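Local coordinates for protein probable FAD-dependent oxidoreductase PA4991 (PDB 5EZ7) that binds one FAD per subunit and probably works as an FAD-dependent oxidoreductase of the DAO family, its physiological substrate still unknown, at residues 20-25 against 355-360; 76-81 against 86-91. All blocks are in the same frame, centred on the assembly; numbering follows the deposited sequence.

Contact 1 (20-25 against 355-360)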
ATOM      1  N   LEU A  20      -0.290  -6.368  -7.126  1.00 21.81           N
ATOM      2  CA  LEU A  20       0.076  -5.726  -8.366  1.00 22.34           C
ATOM      3  C   LEU A  20       1.584  -5.750  -8.543  1.00 22.85           C
ATOM      4  O   LEU A  20       2.071  -5.884  -9.642  1.00 22.57           O
ATOM      5  CB  LEU A  20      -0.453  -4.293  -8.411  1.00 22.38           C
ATOM      6  CG  LEU A  20      -1.918  -4.044  -8.805  1.00 22.92           C
ATOM      7  CD1 LEU A  20      -2.289  -2.572  -8.574  1.00 22.61           C
ATOM      8  CD2 LEU A  20      -2.180  -4.400 -10.272  1.00 24.21           C
ATOM      9  N   TRP A  21       2.313  -5.599  -7.454  1.00 23.43           N
ATOM     10  CA  TRP A  21       3.758  -5.558  -7.518  1.00 25.23           C
ATOM     11  C   TRP A  21       4.204  -6.927  -7.852  1.00 25.89           C
ATOM     12  O   TRP A  21       4.935  -7.107  -8.787  1.00 27.61           O
ATOM     13  CB  TRP A  21       4.392  -5.089  -6.202  1.00 25.60           C
ATOM     14  CG  TRP A  21       5.858  -4.905  -6.306  1.00 27.33           C
ATOM     15  CD1 TRP A  21       6.792  -5.877  -6.377  1.00 29.03           C
ATOM     16  CD2 TRP A  21       6.562  -3.660  -6.391  1.00 28.47           C
ATOM     17  NE1 TRP A  21       8.042  -5.319  -6.511  1.00 30.71           N
ATOM     18  CE2 TRP A  21       7.926  -3.960  -6.485  1.00 30.16           C
ATOM     19  CE3 TRP A  21       6.165  -2.313  -6.391  1.00 28.61           C
ATOM     20  CZ2 TRP A  21       8.906  -2.971  -6.594  1.00 32.20           C
ATOM     21  CZ3 TRP A  21       7.139  -1.332  -6.481  1.00 30.44           C
ATOM     22  CH2 TRP A  21       8.496  -1.662  -6.573  1.00 31.29           C
ATOM     23  N   LEU A  22       3.718  -7.913  -7.107  1.00 26.42           N
ATOM     24  CA  LEU A  22       4.025  -9.326  -7.398  1.00 26.23           C
ATOM     25  C   LEU A  22       3.665  -9.679  -8.816  1.00 25.87           C
ATOM     26  O   LEU A  22       4.424 -10.360  -9.496  1.00 26.73           O
ATOM     27  CB  LEU A  22       3.249 -10.252  -6.471  1.00 26.04           C
ATOM     28  CG  LEU A  22       3.279 -11.774  -6.772  1.00 26.46           C
ATOM     29  CD1 LEU A  22       4.698 -12.327  -6.607  1.00 27.23           C
ATOM     30  CD2 LEU A  22       2.281 -12.522  -5.878  1.00 25.47           C
ATOM     31  N   ASN A  23       2.492  -9.262  -9.254  1.00 24.63           N
ATOM     32  CA  ASN A  23       2.093  -9.576 -10.628  1.00 25.77           C
ATOM     33  C   ASN A  23       3.123  -9.039 -11.619  1.00 26.88           C
ATOM     34  O   ASN A  23       3.499  -9.704 -12.564  1.00 27.75           O
ATOM     35  CB  ASN A  23       0.713  -8.999 -10.916  1.00 25.79           C
ATOM     36  CG  ASN A  23       0.111  -9.492 -12.230  1.00 27.02           C
ATOM     37  OD1 ASN A  23       0.111 -10.695 -12.501  1.00 28.79           O
ATOM     38  ND2 ASN A  23      -0.451  -8.581 -13.016  1.00 27.08           N
ATOM     39  N   ALA A  24       3.586  -7.818 -11.393  1.00 26.69           N
ATOM     40  CA  ALA A  24       4.504  -7.208 -12.310  1.00 27.47           C
ATOM     41  C   ALA A  24       5.866  -7.944 -12.337  1.00 28.04           C
ATOM     42  O   ALA A  24       6.430  -8.149 -13.403  1.00 28.88           O
ATOM     43  CB  ALA A  24       4.674  -5.754 -11.943  1.00 27.72           C
ATOM     44  N   ARG A  25       6.377  -8.309 -11.172  1.00 27.38           N
ATOM     45  CA  ARG A  25       7.564  -9.131 -11.053  1.00 29.51           C
ATOM     46  C   ARG A  25       7.469 -10.482 -11.805  1.00 29.82           C
ATOM     47  O   ARG A  25       8.407 -10.878 -12.529  1.00 30.36           O
ATOM     48  CB  ARG A  25       7.864  -9.380  -9.565  1.00 30.82           C
ATOM     49  CG  ARG A  25       8.457  -8.155  -8.850  1.00 33.34           C
ATOM     50  CD  ARG A  25       9.985  -8.019  -8.997  1.00 36.52           C
ATOM     51  NE  ARG A  25      10.607  -9.161  -8.315  1.00 40.42           N
ATOM     52  CZ  ARG A  25      10.765  -9.284  -6.985  1.00 42.63           C
ATOM     53  NH1 ARG A  25      10.444  -8.302  -6.109  1.00 43.46           N
ATOM     54  NH2 ARG A  25      11.271 -10.409  -6.514  1.00 44.75           N
ATOM     55  N   ASP A 355       9.434 -11.002  -3.305  1.00 34.64           N
ATOM     56  CA  ASP A 355      10.640 -11.876  -3.094  1.00 37.58           C
ATOM     57  C   ASP A 355      10.297 -13.167  -2.373  1.00 36.80           C
ATOM     58  O   ASP A 355      10.834 -14.207  -2.726  1.00 37.59           O
ATOM     59  CB  ASP A 355      11.726 -11.203  -2.248  1.00 40.37           C
ATOM     60  CG  ASP A 355      12.353  -9.981  -2.916  1.00 42.99           C
ATOM     61  OD1 ASP A 355      12.380  -9.900  -4.163  1.00 44.34           O
ATOM     62  OD2 ASP A 355      12.829  -9.076  -2.175  1.00 45.31           O
ATOM     63  N   ARG A 356       9.412 -13.094  -1.371  1.00 36.36           N
ATOM     64  CA  ARG A 356       9.078 -14.260  -0.568  1.00 37.45           C
ATOM     65  C   ARG A 356       8.279 -15.242  -1.389  1.00 35.49           C
ATOM     66  O   ARG A 356       8.524 -16.447  -1.296  1.00 34.93           O
ATOM     67  CB  ARG A 356       8.405 -13.899   0.749  1.00 40.56           C
ATOM     68  CG  ARG A 356       9.420 -13.570   1.834  1.00 46.50           C
ATOM     69  CD  ARG A 356       8.953 -12.466   2.764  1.00 51.27           C
ATOM     70  NE  ARG A 356       9.980 -12.125   3.766  1.00 58.71           N
ATOM     71  CZ  ARG A 356      10.164 -12.763   4.933  1.00 65.54           C
ATOM     72  NH1 ARG A 356       9.379 -13.787   5.281  1.00 68.75           N
ATOM     73  NH2 ARG A 356      11.139 -12.384   5.772  1.00 66.71           N
ATOM     74  N   VAL A 357       7.378 -14.732  -2.232  1.00 32.59           N
ATOM     75  CA  VAL A 357       6.646 -15.584  -3.142  1.00 31.10           C
ATOM     76  C   VAL A 357       7.592 -16.205  -4.188  1.00 32.51           C
ATOM     77  O   VAL A 357       7.509 -17.423  -4.447  1.00 30.86           O
ATOM     78  CB  VAL A 357       5.478 -14.846  -3.816  1.00 29.26           C
ATOM     79  CG1 VAL A 357       4.883 -15.661  -4.950  1.00 28.30           C
ATOM     80  CG2 VAL A 357       4.388 -14.501  -2.797  1.00 28.63           C
ATOM     81  N   CYS A 358       8.468 -15.385  -4.782  1.00 33.29           N
ATOM     82  CA  CYS A 358       9.365 -15.867  -5.851  1.00 35.65           C
ATOM     83  C   CYS A 358      10.356 -16.922  -5.327  1.00 36.22           C
ATOM     84  O   CYS A 358      10.627 -17.893  -6.027  1.00 36.10           O
ATOM     85  CB  CYS A 358      10.109 -14.722  -6.557  1.00 37.59           C
ATOM     86  SG  CYS A 358       9.006 -13.705  -7.573  1.00 41.50           S
ATOM     87  N   ALA A 359      10.832 -16.773  -4.090  1.00 35.54           N
ATOM     88  CA  ALA A 359      11.699 -17.790  -3.486  1.00 36.62           C
ATOM     89  C   ALA A 359      10.977 -19.115  -3.201  1.00 36.50           C
ATOM     90  O   ALA A 359      11.606 -20.151  -3.213  1.00 37.77           O
ATOM     91  CB  ALA A 359      12.365 -17.271  -2.216  1.00 37.19           C
ATOM     92  N   ARG A 360       9.681 -19.085  -2.916  1.00 35.89           N
ATOM     93  CA  ARG A 360       8.909 -20.328  -2.808  1.00 36.60           C
ATOM     94  C   ARG A 360       8.789 -21.012  -4.131  1.00 35.28           C
ATOM     95  O   ARG A 360       8.879 -22.212  -4.194  1.00 35.60           O
ATOM     96  CB  ARG A 360       7.507 -20.074  -2.286  1.00 36.47           C
ATOM     97  CG  ARG A 360       7.527 -19.684  -0.830  1.00 39.33           C
ATOM     98  CD  ARG A 360       7.374 -20.860   0.119  1.00 41.65           C
ATOM     99  NE  ARG A 360       8.592 -21.656   0.292  1.00 46.06           N
ATOM    100  CZ  ARG A 360       8.756 -22.959  -0.000  1.00 49.72           C
ATOM    101  NH1 ARG A 360       7.776 -23.722  -0.519  1.00 50.55           N
ATOM    102  NH2 ARG A 360       9.940 -23.521   0.235  1.00 51.49           N
TER

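Contact 2 (76-81 against 86-91)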
ATOM      1  N   PRO A  76      13.853   1.903   0.569  1.00 40.38           N
ATOM      2  CA  PRO A  76      14.036   3.148  -0.220  1.00 40.55           C
ATOM      3  C   PRO A  76      15.006   3.007  -1.409  1.00 40.89           C
ATOM      4  O   PRO A  76      14.692   3.475  -2.492  1.00 40.46           O
ATOM      5  CB  PRO A  76      14.542   4.182   0.812  1.00 41.85           C
ATOM      6  CG  PRO A  76      14.196   3.597   2.144  1.00 42.05           C
ATOM      7  CD  PRO A  76      14.273   2.093   1.970  1.00 41.89           C
ATOM      8  N   ARG A  77      16.134   2.337  -1.236  1.00 41.88           N
ATOM      9  CA  ARG A  77      17.029   2.103  -2.379  1.00 44.08           C
ATOM     10  C   ARG A  77      16.314   1.308  -3.490  1.00 42.00           C
ATOM     11  O   ARG A  77      16.279   1.703  -4.648  1.00 41.62           O
ATOM     12  CB  ARG A  77      18.299   1.382  -1.924  1.00 46.78           C
ATOM     13  CG  ARG A  77      19.341   1.151  -3.012  1.00 50.10           C
ATOM     14  CD  ARG A  77      20.439   0.186  -2.541  1.00 52.84           C
ATOM     15  NE  ARG A  77      19.934  -1.166  -2.265  1.00 52.21           N
ATOM     16  CZ  ARG A  77      19.652  -2.090  -3.189  1.00 52.87           C
ATOM     17  NH1 ARG A  77      19.831  -1.840  -4.478  1.00 54.40           N
ATOM     18  NH2 ARG A  77      19.179  -3.289  -2.839  1.00 51.89           N
ATOM     19  N   ARG A  78      15.717   0.192  -3.122  1.00 41.00           N
ATOM     20  CA  ARG A  78      15.003  -0.616  -4.106  1.00 40.72           C
ATOM     21  C   ARG A  78      13.882   0.119  -4.880  1.00 39.35           C
ATOM     22  O   ARG A  78      13.799  -0.008  -6.087  1.00 39.30           O
ATOM     23  CB  ARG A  78      14.508  -1.898  -3.458  1.00 40.79           C
ATOM     24  CG  ARG A  78      15.676  -2.858  -3.189  1.00 43.55           C
ATOM     25  CD  ARG A  78      15.252  -4.183  -2.572  1.00 43.08           C
ATOM     26  NE  ARG A  78      14.413  -4.968  -3.456  1.00 41.80           N
ATOM     27  CZ  ARG A  78      13.849  -6.123  -3.111  1.00 41.63           C
ATOM     28  NH1 ARG A  78      14.046  -6.628  -1.889  1.00 41.46           N
ATOM     29  NH2 ARG A  78      13.070  -6.776  -3.985  1.00 39.95           N
ATOM     30  N   TRP A  79      13.077   0.929  -4.202  1.00 38.68           N
ATOM     31  CA  TRP A  79      12.004   1.675  -4.863  1.00 38.00           C
ATOM     32  C   TRP A  79      12.541   2.783  -5.739  1.00 40.63           C
ATOM     33  O   TRP A  79      12.061   2.982  -6.849  1.00 41.30           O
ATOM     34  CB  TRP A  79      11.059   2.280  -3.842  1.00 36.22           C
ATOM     35  CG  TRP A  79      10.181   1.306  -3.194  1.00 32.61           C
ATOM     36  CD1 TRP A  79      10.525   0.428  -2.266  1.00 32.95           C
ATOM     37  CD2 TRP A  79       8.791   1.156  -3.391  1.00 31.05           C
ATOM     38  NE1 TRP A  79       9.444  -0.289  -1.851  1.00 31.65           N
ATOM     39  CE2 TRP A  79       8.358   0.144  -2.536  1.00 29.97           C
ATOM     40  CE3 TRP A  79       7.858   1.779  -4.220  1.00 31.09           C
ATOM     41  CZ2 TRP A  79       7.046  -0.276  -2.475  1.00 29.12           C
ATOM     42  CZ3 TRP A  79       6.538   1.369  -4.153  1.00 29.48           C
ATOM     43  CH2 TRP A  79       6.145   0.357  -3.271  1.00 29.00           C
ATOM     44  N   ARG A  80      13.564   3.471  -5.243  1.00 43.78           N
ATOM     45  CA  ARG A  80      14.309   4.458  -6.033  1.00 46.33           C
ATOM     46  C   ARG A  80      14.821   3.863  -7.339  1.00 44.87           C
ATOM     47  O   ARG A  80      14.546   4.393  -8.414  1.00 45.02           O
ATOM     48  CB  ARG A  80      15.479   5.049  -5.209  1.00 50.59           C
ATOM     49  CG  ARG A  80      16.413   6.026  -5.944  1.00 54.57           C
ATOM     50  CD  ARG A  80      15.903   7.456  -5.970  1.00 56.43           C
ATOM     51  NE  ARG A  80      15.920   8.056  -4.636  1.00 59.90           N
ATOM     52  CZ  ARG A  80      15.486   9.288  -4.333  1.00 62.87           C
ATOM     53  NH1 ARG A  80      14.990  10.118  -5.266  1.00 62.71           N
ATOM     54  NH2 ARG A  80      15.540   9.698  -3.066  1.00 64.62           N
ATOM     55  N   ALA A  81      15.527   2.745  -7.256  1.00 43.67           N
ATOM     56  CA  ALA A  81      16.051   2.118  -8.461  1.00 43.18           C
ATOM     57  C   ALA A  81      14.968   1.959  -9.537  1.00 41.30           C
ATOM     58  O   ALA A  81      15.226   2.164 -10.712  1.00 42.22           O
ATOM     59  CB  ALA A  81      16.666   0.778  -8.126  1.00 43.09           C
ATOM     60  N   ASP A  86      17.466   0.719 -13.977  1.00 56.46           N
ATOM     61  CA  ASP A  86      18.067  -0.523 -13.455  1.00 56.57           C
ATOM     62  C   ASP A  86      17.356  -1.029 -12.193  1.00 52.17           C
ATOM     63  O   ASP A  86      17.972  -1.673 -11.356  1.00 51.66           O
ATOM     64  CB  ASP A  86      19.573  -0.261 -13.169  1.00 60.86           C
ATOM     65  CG  ASP A  86      20.453  -1.558 -13.114  1.00 64.15           C
ATOM     66  OD1 ASP A  86      20.079  -2.622 -13.670  1.00 63.75           O
ATOM     67  OD2 ASP A  86      21.568  -1.479 -12.524  1.00 67.18           O
ATOM     68  N   GLY A  87      16.067  -0.746 -12.039  1.00 48.45           N
ATOM     69  CA  GLY A  87      15.334  -1.275 -10.896  1.00 45.74           C
ATOM     70  C   GLY A  87      14.716  -2.628 -11.193  1.00 43.59           C
ATOM     71  O   GLY A  87      14.689  -3.054 -12.334  1.00 43.13           O
ATOM     72  N   GLU A  88      14.191  -3.281 -10.165  1.00 42.84           N
ATOM     73  CA  GLU A  88      13.489  -4.574 -10.343  1.00 43.86           C
ATOM     74  C   GLU A  88      12.116  -4.483 -11.079  1.00 41.89           C
ATOM     75  O   GLU A  88      11.606  -5.504 -11.539  1.00 41.04           O
ATOM     76  CB  GLU A  88      13.297  -5.277  -9.001  1.00 43.79           C
ATOM     77  CG  GLU A  88      12.226  -4.618  -8.147  1.00 44.05           C
ATOM     78  CD  GLU A  88      12.324  -5.016  -6.685  1.00 46.02           C
ATOM     79  OE1 GLU A  88      11.380  -5.698  -6.187  1.00 45.03           O
ATOM     80  OE2 GLU A  88      13.361  -4.656  -6.039  1.00 47.40           O
ATOM     81  N   LEU A  89      11.526  -3.280 -11.154  1.00 39.98           N
ATOM     82  CA  LEU A  89      10.385  -2.994 -12.038  1.00 38.10           C
ATOM     83  C   LEU A  89      10.610  -1.683 -12.801  1.00 39.58           C
ATOM     84  O   LEU A  89      11.340  -0.795 -12.341  1.00 40.64           O
ATOM     85  CB  LEU A  89       9.090  -2.891 -11.242  1.00 35.79           C
ATOM     86  CG  LEU A  89       8.505  -4.168 -10.613  1.00 34.17           C
ATOM     87  CD1 LEU A  89       7.226  -3.798  -9.860  1.00 32.00           C
ATOM     88  CD2 LEU A  89       8.224  -5.283 -11.633  1.00 33.58           C
ATOM     89  N   ASP A  90      10.003  -1.571 -13.980  1.00 39.43           N
ATOM     90  CA  ASP A  90       9.997  -0.317 -14.709  1.00 39.96           C
ATOM     91  C   ASP A  90       8.893   0.618 -14.213  1.00 38.43           C
ATOM     92  O   ASP A  90       7.792   0.613 -14.732  1.00 37.58           O
ATOM     93  CB  ASP A  90       9.820  -0.556 -16.205  1.00 41.41           C
ATOM     94  CG  ASP A  90      10.136   0.662 -17.010  1.00 43.71           C
ATOM     95  OD1 ASP A  90      10.367   1.752 -16.446  1.00 45.21           O
ATOM     96  OD2 ASP A  90      10.184   0.550 -18.236  1.00 47.28           O
ATOM     97  N   LEU A  91       9.215   1.443 -13.228  1.00 38.40           N
ATOM     98  CA  LEU A  91       8.334   2.504 -12.779  1.00 37.00           C
ATOM     99  C   LEU A  91       8.849   3.847 -13.263  1.00 38.73           C
ATOM    100  O   LEU A  91       8.677   4.844 -12.577  1.00 37.33           O
ATOM    101  CB  LEU A  91       8.237   2.504 -11.245  1.00 35.41           C
ATOM    102  CG  LEU A  91       7.841   1.205 -10.534  1.00 34.57           C
ATOM    103  CD1 LEU A  91       7.645   1.440  -9.054  1.00 33.48           C
ATOM    104  CD2 LEU A  91       6.608   0.532 -11.122  1.00 34.01           C
TER
HETATM  105  O   HOH W   1      14.597  -2.112  -7.431  1.00 32.29           O

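Contact 1 (20-25 against 355-360)
Arg25 and Asp355 make the charged part of this helix-helix contact. A single carboxylate oxygen takes both terminal nitrogens of the guanidinium: Arg25 NH2 lies 2.6 Å from Asp355 OD1, and Arg25 NH1 makes a weaker second bond to that same OD1 at 3.2 Å. The two flat groups are turned 50° against each other. NH2 reaches OD1 on its anti side, with an N-H...O angle of 141°, and the oxygen is tilted out of the guanidinium plane. The arginine chain is bent at its second and third torsions, which carries the guanidinium to Asp355 and sets NH1 at the edge of the Trp21 ring, in its plane. Both ions have further partners: Arg25 NH1 pairs with Glu88 and Asp355 OD2 with Arg78, so the charges are shared among four side chains.

Helix 17-28 follows the glycine-rich turn after strand 10-13, the dinucleotide-binding strand-turn-helix of the Rossmann-type FAD domain, and Ala18 at its start binds FAD. Helix 350-364 comes from the far end of the chain, just after the FAD-binding residues Leu347 and Ala348. The short segments run in roughly the same direction, at 44° to each other, with their axes 10.4 Å apart at closest approach.

The apolar part is small and buried. Leu22 and Val357 point at each other and cross at about a right angle, Leu22 CD1 resting 3.7 Å from Val357 CG1. That branch of the valine, the one that meets the leucine, stands anti to the backbone N, and the CA atoms of this pair are 8.0 Å apart. Beside the salt bridge, Cys358 SG approaches Arg25 NH2 obliquely at 4.1 Å, a van der Waals neighbour of the guanidinium.

Contact 2 (76-81 against 86-91)
Glu88 OE2 is gripped by three donors: two nitrogens of Arg78 and a bound water. The shortest bond from the arginine is that of Arg78 NE, 2.8 Å from Glu88 OE2 with an angle of 152°; OE2 lies in the guanidinium plane and accepts through its syn lone pair. Arg78 NH2 straddles the carboxylate, with weak bonds to Glu88 OE1 and Glu88 OE2, both 3.0 Å. The carboxylate meets the guanidinium at its edge, the two planes nearly coplanar at 28°. Glu88 CG sits between its own backbone N and carbonyl carbon (chi1 73°), and from there the extended chain carries the carboxylate across to the helix.

The water ties this pair to the backbone on both sides. It donates to Arg78 O at 2.6 Å and accepts from Glu88 N at 3.0 Å. Its bond to Glu88 OE2 is longer, 3.2 Å, and should help fix the rotation of the carboxylate. Nearer the turn, Ala81 O and Gly87 N approach without a hydrogen bond, the angle being poor, and Ala81 CB packs 3.7 Å from Gly87 CA.

Each ion has a second, oppositely charged partner on another helix; for Arg78 this is Asp355, its strongest polar partner. Trp79, on the same short helix, bonds through NE1 to the carbonyl of Ala348, an FAD-binding residue. Here, then, on the surface of the FAD-binding domain, is a loop that folds back on the helix before it, pinned there by an arginine-glutamate salt bridge with a water bridge beside it.

Starting at the N terminus, the chain makes strand 10-13 and then helix 17-28, which supplies the first half of contact 1. Much later it reaches helix 75-82, and the loop after that helix turns back at once to close contact 2 across four intervening residues. Some 330 residues separate the two halves of contact 1, which closes when helix 350-364 packs beside helix 17-28; contact 2 therefore lies wholly within that long excursion. The two touch directly, each linked to the other by a pair of salt bridges, and Trp21 packs on Leu89. Together they join the first helix of the Rossmann-type fold, a late helix, and helix 75-82 with the loop after it.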